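Local structure of putative marr-family transcriptional repressor (Streptomyces coelicolor, 3ZPL) at residues 46-51 against 131-136; 53-58 against 93-98; 70-75 against 115-120. The protein binds DNA as a dimeric winged-helix regulator of the MarR family and probably acts as a transcriptional repressor. All coordinates share one frame; numbering follows the deposited sequence.

Interaction 2 lies nearest the middle of the chain and interactions 1 and 3 farther out, though all three are partly buried and each has a bound nucleotide beside it. Interaction 1 pairs helices 24-52 and 120-142 through one amide-imidazole bond. Interaction 2 joins the start of helix 56-66 and the turn before it to helix 86-98, around an arginine shared between a backbone carbonyl and a phosphate. Interaction 3 is backbone pairing of strands 72-74 and 114-118, dressed with arginines. Interactions 1 and 2 touch through L48, which packs on M54 and H56, and through H133, next to H56. Interactions 2 and 3 meet at V93 and M75, while 1 and 3 stay about 13 Å apart at their nearest atoms.

Interaction 1: 46-51 against 131-136; sequences RQLQRD and PGHVDA. With nucleotides of chain C.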
# COMPACT_ATOMS: atom_id res chain seq x y z
N ARG A 46 10.69 -1.53 5.64
CA ARG A 46 11.85 -1.23 6.48
C ARG A 46 12.57 -2.49 6.93
O ARG A 46 13.79 -2.54 6.95
CB ARG A 46 11.42 -0.44 7.72
CG ARG A 46 11.05 1.00 7.40
CD ARG A 46 11.41 1.92 8.54
NE ARG A 46 12.57 2.72 8.17
CZ ARG A 46 13.32 3.39 9.02
NH1 ARG A 46 13.05 3.36 10.32
NH2 ARG A 46 14.35 4.09 8.57
N GLN A 47 11.80 -3.48 7.36
CA GLN A 47 12.35 -4.75 7.76
C GLN A 47 13.18 -5.34 6.60
O GLN A 47 14.30 -5.81 6.81
CB GLN A 47 11.20 -5.69 8.15
CG GLN A 47 11.64 -7.05 8.67
CD GLN A 47 11.67 -8.09 7.57
OE1 GLN A 47 10.71 -8.20 6.79
NE2 GLN A 47 12.76 -8.86 7.49
N LEU A 48 12.65 -5.27 5.39
CA LEU A 48 13.35 -5.83 4.23
C LEU A 48 14.48 -4.94 3.72
O LEU A 48 15.46 -5.44 3.20
CB LEU A 48 12.38 -6.14 3.12
CG LEU A 48 11.56 -7.38 3.43
CD1 LEU A 48 10.28 -7.42 2.61
CD2 LEU A 48 12.38 -8.63 3.20
N GLN A 49 14.37 -3.63 3.89
CA GLN A 49 15.43 -2.72 3.47
C GLN A 49 16.69 -2.90 4.34
O GLN A 49 17.81 -2.82 3.83
CB GLN A 49 14.96 -1.25 3.47
N ARG A 50 16.52 -3.13 5.64
CA ARG A 50 17.68 -3.34 6.52
C ARG A 50 18.22 -4.76 6.44
O ARG A 50 19.41 -4.94 6.25
CB ARG A 50 17.36 -3.02 7.99
N ASP A 51 17.35 -5.75 6.59
CA ASP A 51 17.76 -7.15 6.70
C ASP A 51 18.10 -7.81 5.36
O ASP A 51 18.73 -8.86 5.34
CB ASP A 51 16.68 -7.99 7.40
CG ASP A 51 16.34 -7.47 8.80
OD1 ASP A 51 17.05 -6.58 9.31
OD2 ASP A 51 15.36 -7.96 9.39
N PRO A 131 13.00 -16.25 6.77
CA PRO A 131 12.62 -16.40 8.19
C PRO A 131 12.35 -15.07 8.91
O PRO A 131 11.36 -14.95 9.61
CB PRO A 131 13.83 -17.11 8.82
CG PRO A 131 14.72 -17.54 7.70
CD PRO A 131 14.06 -17.18 6.39
N GLY A 132 13.25 -14.09 8.74
CA GLY A 132 13.02 -12.75 9.27
C GLY A 132 11.71 -12.18 8.74
O GLY A 132 10.83 -11.82 9.51
N HIS A 133 11.57 -12.14 7.41
CA HIS A 133 10.37 -11.58 6.81
C HIS A 133 9.10 -12.30 7.23
O HIS A 133 8.05 -11.68 7.39
CB HIS A 133 10.47 -11.58 5.28
CG HIS A 133 9.22 -11.07 4.61
ND1 HIS A 133 8.83 -9.75 4.67
CD2 HIS A 133 8.26 -11.72 3.91
CE1 HIS A 133 7.69 -9.60 4.03
NE2 HIS A 133 7.32 -10.78 3.55
N VAL A 134 9.18 -13.62 7.38
CA VAL A 134 8.03 -14.40 7.83
C VAL A 134 7.64 -14.00 9.25
O VAL A 134 6.48 -13.70 9.50
CB VAL A 134 8.27 -15.91 7.69
CG1 VAL A 134 7.19 -16.71 8.38
CG2 VAL A 134 8.31 -16.28 6.21
N ASP A 135 8.60 -13.95 10.17
CA ASP A 135 8.34 -13.46 11.54
C ASP A 135 7.59 -12.14 11.50
O ASP A 135 6.51 -12.02 12.06
CB ASP A 135 9.65 -13.23 12.32
CG ASP A 135 10.09 -14.44 13.17
OD1 ASP A 135 9.33 -15.42 13.42
OD2 ASP A 135 11.26 -14.36 13.61
N ALA A 136 8.19 -11.15 10.83
CA ALA A 136 7.61 -9.81 10.75
C ALA A 136 6.16 -9.82 10.26
O ALA A 136 5.32 -9.09 10.77
CB ALA A 136 8.47 -8.91 9.86
P DC C 15 14.01 3.98 4.61
OP1 DC C 15 14.25 2.52 4.59
OP2 DC C 15 13.06 4.56 5.60
O5' DC C 15 15.37 4.78 4.78
C5' DC C 15 16.42 4.67 3.80
C4' DC C 15 17.42 5.79 3.99
O4' DC C 15 16.85 7.02 3.50
C3' DC C 15 17.80 6.05 5.45
O3' DC C 15 19.16 5.68 5.65
C2' DC C 15 17.58 7.54 5.65
C1' DC C 15 17.40 8.08 4.25
N1 DC C 15 16.47 9.20 4.15
C2 DC C 15 16.88 10.37 3.49
O2 DC C 15 18.02 10.42 3.03
N3 DC C 15 16.02 11.41 3.41
C4 DC C 15 14.79 11.31 3.92
N4 DC C 15 13.97 12.35 3.79
C5 DC C 15 14.35 10.13 4.58
C6 DC C 15 15.21 9.11 4.67
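Q47 turns its amide across the helix gap so that OE1 takes a hydrogen bond from the imidazole of H133, the one polar bond between two otherwise thinly packed, nearly antiparallel helices (160°, axes 10.2 Å apart). The bond from H133 ND1 to Q47 OE1 is 3.2 Å and lies in both the carbonyl plane and the ring plane, with the amide turned 31° from the ring. CG of Q47 stands anti to the backbone N (chi1 -177°), which carries the chain across to A136, whose CB lies 3.9 Å from Q47 CG. The other amide atom, NE2, turns back to OD2 of D51 in a weak bond, so the amide is held at both ends. L48 CD1 comes obliquely to the same imidazole, 3.4 Å from H133 ND1. Y59 and H56 of helix 56-66 meet the H133 ring as well. Also on helix 24-52, R46 points to DNA, where NE and NH2 make weak bonds to OP2 of DC15 of chain C, while its NH1 forms a salt bridge with D172 of the second subunit. Helix 24-52 thus links helix 120-142, the partner subunit and the DNA backbone, in keeping with the dimeric winged-helix fold of MarR regulators.

Interaction 2: 53-58 against 93-98; sequences GMPHVY and VARLEK. With nucleotides of chain D.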
# COMPACT_ATOMS: atom_id res chain seq x y z
N GLY A 53 18.28 -5.53 2.08
CA GLY A 53 18.74 -4.54 1.11
C GLY A 53 17.80 -4.26 -0.05
O GLY A 53 18.25 -3.78 -1.07
N MET A 54 16.50 -4.50 0.12
CA MET A 54 15.52 -4.19 -0.94
C MET A 54 14.12 -4.01 -0.39
O MET A 54 13.81 -4.53 0.68
CB MET A 54 15.51 -5.29 -1.97
CG MET A 54 14.78 -6.54 -1.54
SD MET A 54 15.09 -7.81 -2.76
CE MET A 54 15.24 -9.25 -1.69
N PRO A 55 13.25 -3.29 -1.13
CA PRO A 55 11.89 -3.02 -0.69
C PRO A 55 10.98 -4.21 -0.85
O PRO A 55 11.35 -5.19 -1.44
CB PRO A 55 11.45 -1.89 -1.60
CG PRO A 55 12.18 -2.16 -2.86
CD PRO A 55 13.52 -2.67 -2.43
N HIS A 56 9.78 -4.13 -0.29
CA HIS A 56 8.88 -5.29 -0.25
C HIS A 56 8.50 -5.79 -1.63
O HIS A 56 8.42 -6.99 -1.85
CB HIS A 56 7.62 -5.00 0.56
CG HIS A 56 6.76 -6.21 0.78
ND1 HIS A 56 5.38 -6.14 0.82
CD2 HIS A 56 7.07 -7.51 1.00
CE1 HIS A 56 4.88 -7.35 1.06
NE2 HIS A 56 5.89 -8.19 1.17
N VAL A 57 8.27 -4.88 -2.57
CA VAL A 57 7.77 -5.29 -3.88
C VAL A 57 8.82 -6.12 -4.61
O VAL A 57 8.49 -7.16 -5.19
CB VAL A 57 7.38 -4.09 -4.76
CG1 VAL A 57 6.65 -4.58 -6.00
CG2 VAL A 57 6.53 -3.11 -3.97
N TYR A 58 10.06 -5.66 -4.56
CA TYR A 58 11.19 -6.38 -5.14
C TYR A 58 11.32 -7.80 -4.55
O TYR A 58 11.31 -8.78 -5.28
CB TYR A 58 12.48 -5.60 -4.91
CG TYR A 58 12.64 -4.34 -5.77
CD1 TYR A 58 11.55 -3.70 -6.36
CD2 TYR A 58 13.87 -3.76 -5.93
CE1 TYR A 58 11.70 -2.54 -7.11
CE2 TYR A 58 14.02 -2.60 -6.66
CZ TYR A 58 12.93 -2.00 -7.26
OH TYR A 58 13.12 -0.86 -8.01
N VAL A 93 13.83 -4.87 -12.36
CA VAL A 93 14.76 -5.93 -12.79
C VAL A 93 16.14 -5.38 -13.25
O VAL A 93 17.15 -6.08 -13.12
CB VAL A 93 14.11 -6.83 -13.84
CG1 VAL A 93 15.11 -7.85 -14.36
CG2 VAL A 93 12.91 -7.52 -13.24
N ALA A 94 16.21 -4.14 -13.75
CA ALA A 94 17.51 -3.53 -14.02
C ALA A 94 18.28 -3.40 -12.73
O ALA A 94 19.49 -3.66 -12.68
CB ALA A 94 17.35 -2.16 -14.65
N ARG A 95 17.56 -3.05 -11.67
CA ARG A 95 18.16 -2.81 -10.37
C ARG A 95 18.58 -4.14 -9.72
O ARG A 95 19.65 -4.21 -9.12
CB ARG A 95 17.18 -2.02 -9.48
CG ARG A 95 17.75 -1.47 -8.18
CD ARG A 95 17.66 -2.49 -7.03
NE ARG A 95 17.46 -1.90 -5.70
CZ ARG A 95 17.58 -2.57 -4.55
NH1 ARG A 95 17.93 -3.86 -4.54
NH2 ARG A 95 17.39 -1.95 -3.39
N LEU A 96 17.74 -5.17 -9.86
CA LEU A 96 18.04 -6.49 -9.30
C LEU A 96 19.16 -7.20 -10.07
O LEU A 96 19.98 -7.93 -9.48
CB LEU A 96 16.78 -7.35 -9.28
CG LEU A 96 15.61 -6.83 -8.43
CD1 LEU A 96 14.35 -7.63 -8.71
CD2 LEU A 96 15.94 -6.89 -6.95
N GLU A 97 19.18 -7.01 -11.38
CA GLU A 97 20.24 -7.51 -12.22
C GLU A 97 21.56 -6.88 -11.83
O GLU A 97 22.58 -7.58 -11.72
CB GLU A 97 19.92 -7.22 -13.69
CG GLU A 97 20.83 -7.90 -14.70
CD GLU A 97 20.31 -7.79 -16.12
OE1 GLU A 97 19.92 -6.68 -16.52
OE2 GLU A 97 20.29 -8.83 -16.84
N LYS A 98 21.55 -5.56 -11.61
CA LYS A 98 22.75 -4.85 -11.17
C LYS A 98 23.34 -5.46 -9.91
O LYS A 98 24.51 -5.81 -9.90
CB LYS A 98 22.50 -3.35 -10.99
CG LYS A 98 22.60 -2.61 -12.32
CD LYS A 98 22.60 -1.10 -12.13
CE LYS A 98 22.62 -0.36 -13.47
NZ LYS A 98 21.57 -0.85 -14.41
P DT D 12 15.81 1.32 -5.16
OP1 DT D 12 15.71 0.13 -4.27
OP2 DT D 12 16.61 1.32 -6.42
O5' DT D 12 14.35 1.77 -5.63
C5' DT D 12 13.33 1.97 -4.66
C4' DT D 12 12.16 2.65 -5.31
O4' DT D 12 12.56 3.93 -5.83
C3' DT D 12 11.57 1.88 -6.49
O3' DT D 12 10.26 1.48 -6.06
C2' DT D 12 11.61 2.87 -7.65
C1' DT D 12 11.76 4.20 -6.96
N1 DT D 12 12.43 5.26 -7.75
C2 DT D 12 11.73 6.41 -8.03
O2 DT D 12 10.59 6.61 -7.66
N3 DT D 12 12.43 7.33 -8.78
C4 DT D 12 13.72 7.21 -9.25
O4 DT D 12 14.23 8.14 -9.88
C5 DT D 12 14.39 5.98 -8.92
C7 DT D 12 15.79 5.75 -9.39
C6 DT D 12 13.72 5.07 -8.20
P DC D 13 9.23 0.82 -7.05
OP1 DC D 13 8.22 0.12 -6.23
OP2 DC D 13 9.99 0.08 -8.08
O5' DC D 13 8.46 2.09 -7.64
C5' DC D 13 7.50 2.78 -6.80
C4' DC D 13 6.74 3.80 -7.62
O4' DC D 13 7.70 4.70 -8.22
C3' DC D 13 5.95 3.17 -8.78
O3' DC D 13 4.59 3.64 -8.80
C2' DC D 13 6.78 3.52 -10.01
C1' DC D 13 7.43 4.84 -9.61
N1 DC D 13 8.69 5.18 -10.29
C2 DC D 13 8.85 6.48 -10.78
O2 DC D 13 7.94 7.30 -10.62
N3 DC D 13 10.00 6.81 -11.42
C4 DC D 13 10.97 5.90 -11.56
N4 DC D 13 12.09 6.28 -12.18
C5 DC D 13 10.84 4.58 -11.05
C6 DC D 13 9.68 4.26 -10.45
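R95 reaches from helix 86-98 across the edge of the Y58 ring to the carbonyl of G53, picking up a DNA phosphate on the way. Its CB starts toward the 53-58 segment, and CG lies anti to the backbone N (chi1 -169°), which sends the chain out past OP2 of DT12 of chain D, 3.5 Å from R95 CG. CD then passes the tyrosine at 3.7 Å from Y58 CE2. NE sits near the plane of the phenol ring, at its edge, 3.6 Å from Y58 CE2; ring and guanidinium stand almost perpendicular (88°), so the tyrosine edge comes over one face of the guanidinium. NE makes weak bonds to both phosphate oxygens of DT12. At the tip, NH2 bonds OP1 of DT12 at 2.8 Å and G53 O at 3.1 Å, the carbonyl oxygen lying in the guanidinium plane. NH1 adds a weak second bond to that carbonyl and lies beside M54 CB.

This is the DNA-facing side of a MarR winged helix, where helix 86-98 and the turn into helix 56-66 meet the backbone of one strand. An alanine here in place of the arginine is likely to leave the DT12 phosphate without this charged partner, deprive G53 O of its side-chain donors and uncover the edge of Y58.

Y58 itself gives a weak hydrogen bond from OH to OP2 of DC13 of chain D, while P55, at the N-cap position of helix 56-66, lays CG against one face of its ring. Deeper in, L96 CD2 packs at 3.9 Å from Y58 CD2. The same methyl, L96 CD2, lies 4.4 Å from M54 SD. L62 of helix 56-66 receives both M54 and L96, and V102 of strand 102-106 also lies against L96.

Interaction 3: 70-75 against 115-120; sequences RRRLRM and FAILTD. With nucleotides of chain C.
R72 and R74 sandwich the F115 ring between their aliphatic stems. On one face R74 CG makes a CH-pi contact, 3.7 Å from the centroid of the F115 ring and 22° off its normal; on the opposite face lies R72 CD. Beyond the phenylalanine, R72 runs side by side with I117, and its guanidinium lays one face on the isoleucine tip, with NH1 3.5 Å from I117 CD1. CG of R72 is wedged between the backbone N and the carbonyl carbon (chi1 74°), and with a further bend at chi3 the head folds back until NE bonds R70 O at 3.2 Å, placed above the carbonyl plane. NH2 of R70 lies over the other face of the R72 guanidinium, toward its rim, and E105 of strand 102-106 forms a weak, long ion pair with R72 NH1.

These side chains are set out by antiparallel backbone pairing. L73 and A116 form a hydrogen-bonded pair, with L73 N bound to A116 O and A116 N to L73 O at 2.9 Å. R72 with I117 and R74 with F115 are the non-hydrogen-bonded pairs flanking it. L118 N continues the ladder to R71 O at 3.0 Å. R71 also reaches D120 in a long salt bridge and makes a cation-pi contact with Y123.

On the sheet side away from R72 and I117, L73 packs on helices 56-66 and 75-82, and A116 meets L78; next to it, M75 SD lies 4.0 Å from A116 CB. At the DNA end, M75 CB comes 3.6 Å from O5' of DA5 of chain C, with the R74 guanidinium near OP1 of that nucleotide. Strand 72-74 thereby edges the small antiparallel sheet whose strands 102-106 and 114-118 form the wing of the MarR winged helix.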
# COMPACT_ATOMS: atom_id res chain seq x y z
N ARG A 70 11.94 -23.71 -13.31
CA ARG A 70 13.27 -23.25 -13.74
C ARG A 70 13.64 -21.85 -13.21
O ARG A 70 14.50 -21.17 -13.77
CB ARG A 70 13.37 -23.32 -15.26
CG ARG A 70 13.25 -24.73 -15.83
CD ARG A 70 13.40 -24.72 -17.33
NE ARG A 70 14.73 -24.26 -17.71
CZ ARG A 70 15.10 -23.93 -18.95
NH1 ARG A 70 14.23 -24.01 -19.96
NH2 ARG A 70 16.34 -23.52 -19.18
N ARG A 71 13.00 -21.46 -12.10
CA ARG A 71 13.26 -20.18 -11.42
C ARG A 71 13.17 -18.97 -12.34
O ARG A 71 13.87 -17.97 -12.16
CB ARG A 71 14.61 -20.24 -10.70
CG ARG A 71 14.52 -20.82 -9.31
CD ARG A 71 15.90 -21.25 -8.86
NE ARG A 71 16.04 -21.95 -7.57
CZ ARG A 71 17.23 -22.26 -7.05
NH1 ARG A 71 18.34 -21.92 -7.71
NH2 ARG A 71 17.31 -22.89 -5.89
N ARG A 72 12.30 -19.06 -13.33
CA ARG A 72 12.19 -18.03 -14.35
C ARG A 72 10.74 -17.77 -14.68
O ARG A 72 9.87 -18.60 -14.44
CB ARG A 72 12.95 -18.43 -15.61
CG ARG A 72 12.28 -19.52 -16.45
CD ARG A 72 13.23 -20.07 -17.49
NE ARG A 72 14.46 -20.48 -16.85
CZ ARG A 72 15.67 -20.47 -17.43
NH1 ARG A 72 15.81 -20.07 -18.70
NH2 ARG A 72 16.73 -20.86 -16.73
N LEU A 73 10.51 -16.62 -15.30
CA LEU A 73 9.17 -16.18 -15.65
C LEU A 73 9.34 -15.05 -16.67
O LEU A 73 10.25 -14.23 -16.55
CB LEU A 73 8.49 -15.65 -14.39
CG LEU A 73 7.06 -16.09 -14.05
CD1 LEU A 73 6.86 -17.59 -14.14
CD2 LEU A 73 6.72 -15.60 -12.65
N ARG A 74 8.47 -14.99 -17.67
CA ARG A 74 8.54 -13.89 -18.64
C ARG A 74 8.04 -12.62 -18.01
O ARG A 74 7.17 -12.65 -17.16
CB ARG A 74 7.76 -14.23 -19.91
CG ARG A 74 8.61 -15.12 -20.80
CD ARG A 74 7.83 -15.60 -22.00
NE ARG A 74 7.35 -14.50 -22.83
CZ ARG A 74 7.45 -14.43 -24.15
NH1 ARG A 74 8.02 -15.41 -24.89
NH2 ARG A 74 6.95 -13.36 -24.77
N MET A 75 8.58 -11.49 -18.48
CA MET A 75 8.32 -10.19 -17.86
C MET A 75 6.84 -9.92 -17.57
O MET A 75 6.47 -9.64 -16.42
CB MET A 75 8.86 -9.08 -18.74
CG MET A 75 10.35 -9.17 -19.05
SD MET A 75 11.38 -9.53 -17.60
CE MET A 75 11.44 -7.91 -16.85
N PHE A 115 13.02 -13.34 -20.46
CA PHE A 115 12.84 -14.08 -19.21
C PHE A 115 13.58 -13.36 -18.10
O PHE A 115 14.66 -12.82 -18.33
CB PHE A 115 13.37 -15.51 -19.33
CG PHE A 115 12.39 -16.48 -19.93
CD1 PHE A 115 11.30 -16.94 -19.19
CD2 PHE A 115 12.58 -16.96 -21.22
CE1 PHE A 115 10.41 -17.86 -19.74
CE2 PHE A 115 11.69 -17.88 -21.77
CZ PHE A 115 10.61 -18.32 -21.03
N ALA A 116 12.99 -13.36 -16.91
CA ALA A 116 13.67 -12.95 -15.69
C ALA A 116 13.98 -14.22 -14.90
O ALA A 116 13.08 -14.98 -14.57
CB ALA A 116 12.78 -12.03 -14.87
N ILE A 117 15.25 -14.47 -14.66
CA ILE A 117 15.70 -15.68 -14.02
C ILE A 117 16.39 -15.31 -12.71
O ILE A 117 17.22 -14.39 -12.68
CB ILE A 117 16.72 -16.43 -14.90
CG1 ILE A 117 16.13 -16.70 -16.29
CG2 ILE A 117 17.15 -17.72 -14.21
CD1 ILE A 117 17.14 -17.09 -17.34
N LEU A 118 16.04 -16.02 -11.65
CA LEU A 118 16.65 -15.83 -10.34
C LEU A 118 18.02 -16.50 -10.30
O LEU A 118 18.12 -17.70 -10.53
CB LEU A 118 15.75 -16.45 -9.27
CG LEU A 118 16.22 -16.46 -7.80
CD1 LEU A 118 16.44 -15.05 -7.29
CD2 LEU A 118 15.18 -17.19 -6.95
N THR A 119 19.07 -15.74 -10.00
CA THR A 119 20.42 -16.29 -9.88
C THR A 119 20.56 -17.15 -8.63
O THR A 119 19.72 -17.10 -7.75
CB THR A 119 21.47 -15.18 -9.75
OG1 THR A 119 21.19 -14.41 -8.58
CG2 THR A 119 21.46 -14.29 -10.98
N ASP A 120 21.64 -17.92 -8.55
CA ASP A 120 21.97 -18.64 -7.31
C ASP A 120 22.06 -17.68 -6.11
O ASP A 120 21.41 -17.89 -5.09
CB ASP A 120 23.29 -19.39 -7.43
CG ASP A 120 23.19 -20.64 -8.31
OD1 ASP A 120 22.07 -21.22 -8.42
OD2 ASP A 120 24.25 -21.06 -8.86
P DA C 5 7.91 -10.10 -22.36
OP1 DA C 5 8.96 -11.14 -22.27
OP2 DA C 5 6.74 -10.15 -21.45
O5' DA C 5 8.65 -8.69 -22.28
C5' DA C 5 9.75 -8.45 -23.16
C4' DA C 5 10.13 -6.99 -23.16
O4' DA C 5 9.06 -6.16 -23.64
C3' DA C 5 10.51 -6.36 -21.82
O3' DA C 5 11.91 -6.50 -21.58
C2' DA C 5 10.06 -4.91 -21.97
C1' DA C 5 9.52 -4.85 -23.40
N9 DA C 5 8.42 -3.92 -23.63
C8 DA C 5 7.11 -4.02 -23.23
N7 DA C 5 6.38 -2.98 -23.56
C5 DA C 5 7.26 -2.15 -24.22
C6 DA C 5 7.11 -0.88 -24.81
N6 DA C 5 5.95 -0.21 -24.83
N1 DA C 5 8.20 -0.31 -25.38
C2 DA C 5 9.36 -0.97 -25.34
N3 DA C 5 9.63 -2.17 -24.82
C4 DA C 5 8.52 -2.71 -24.27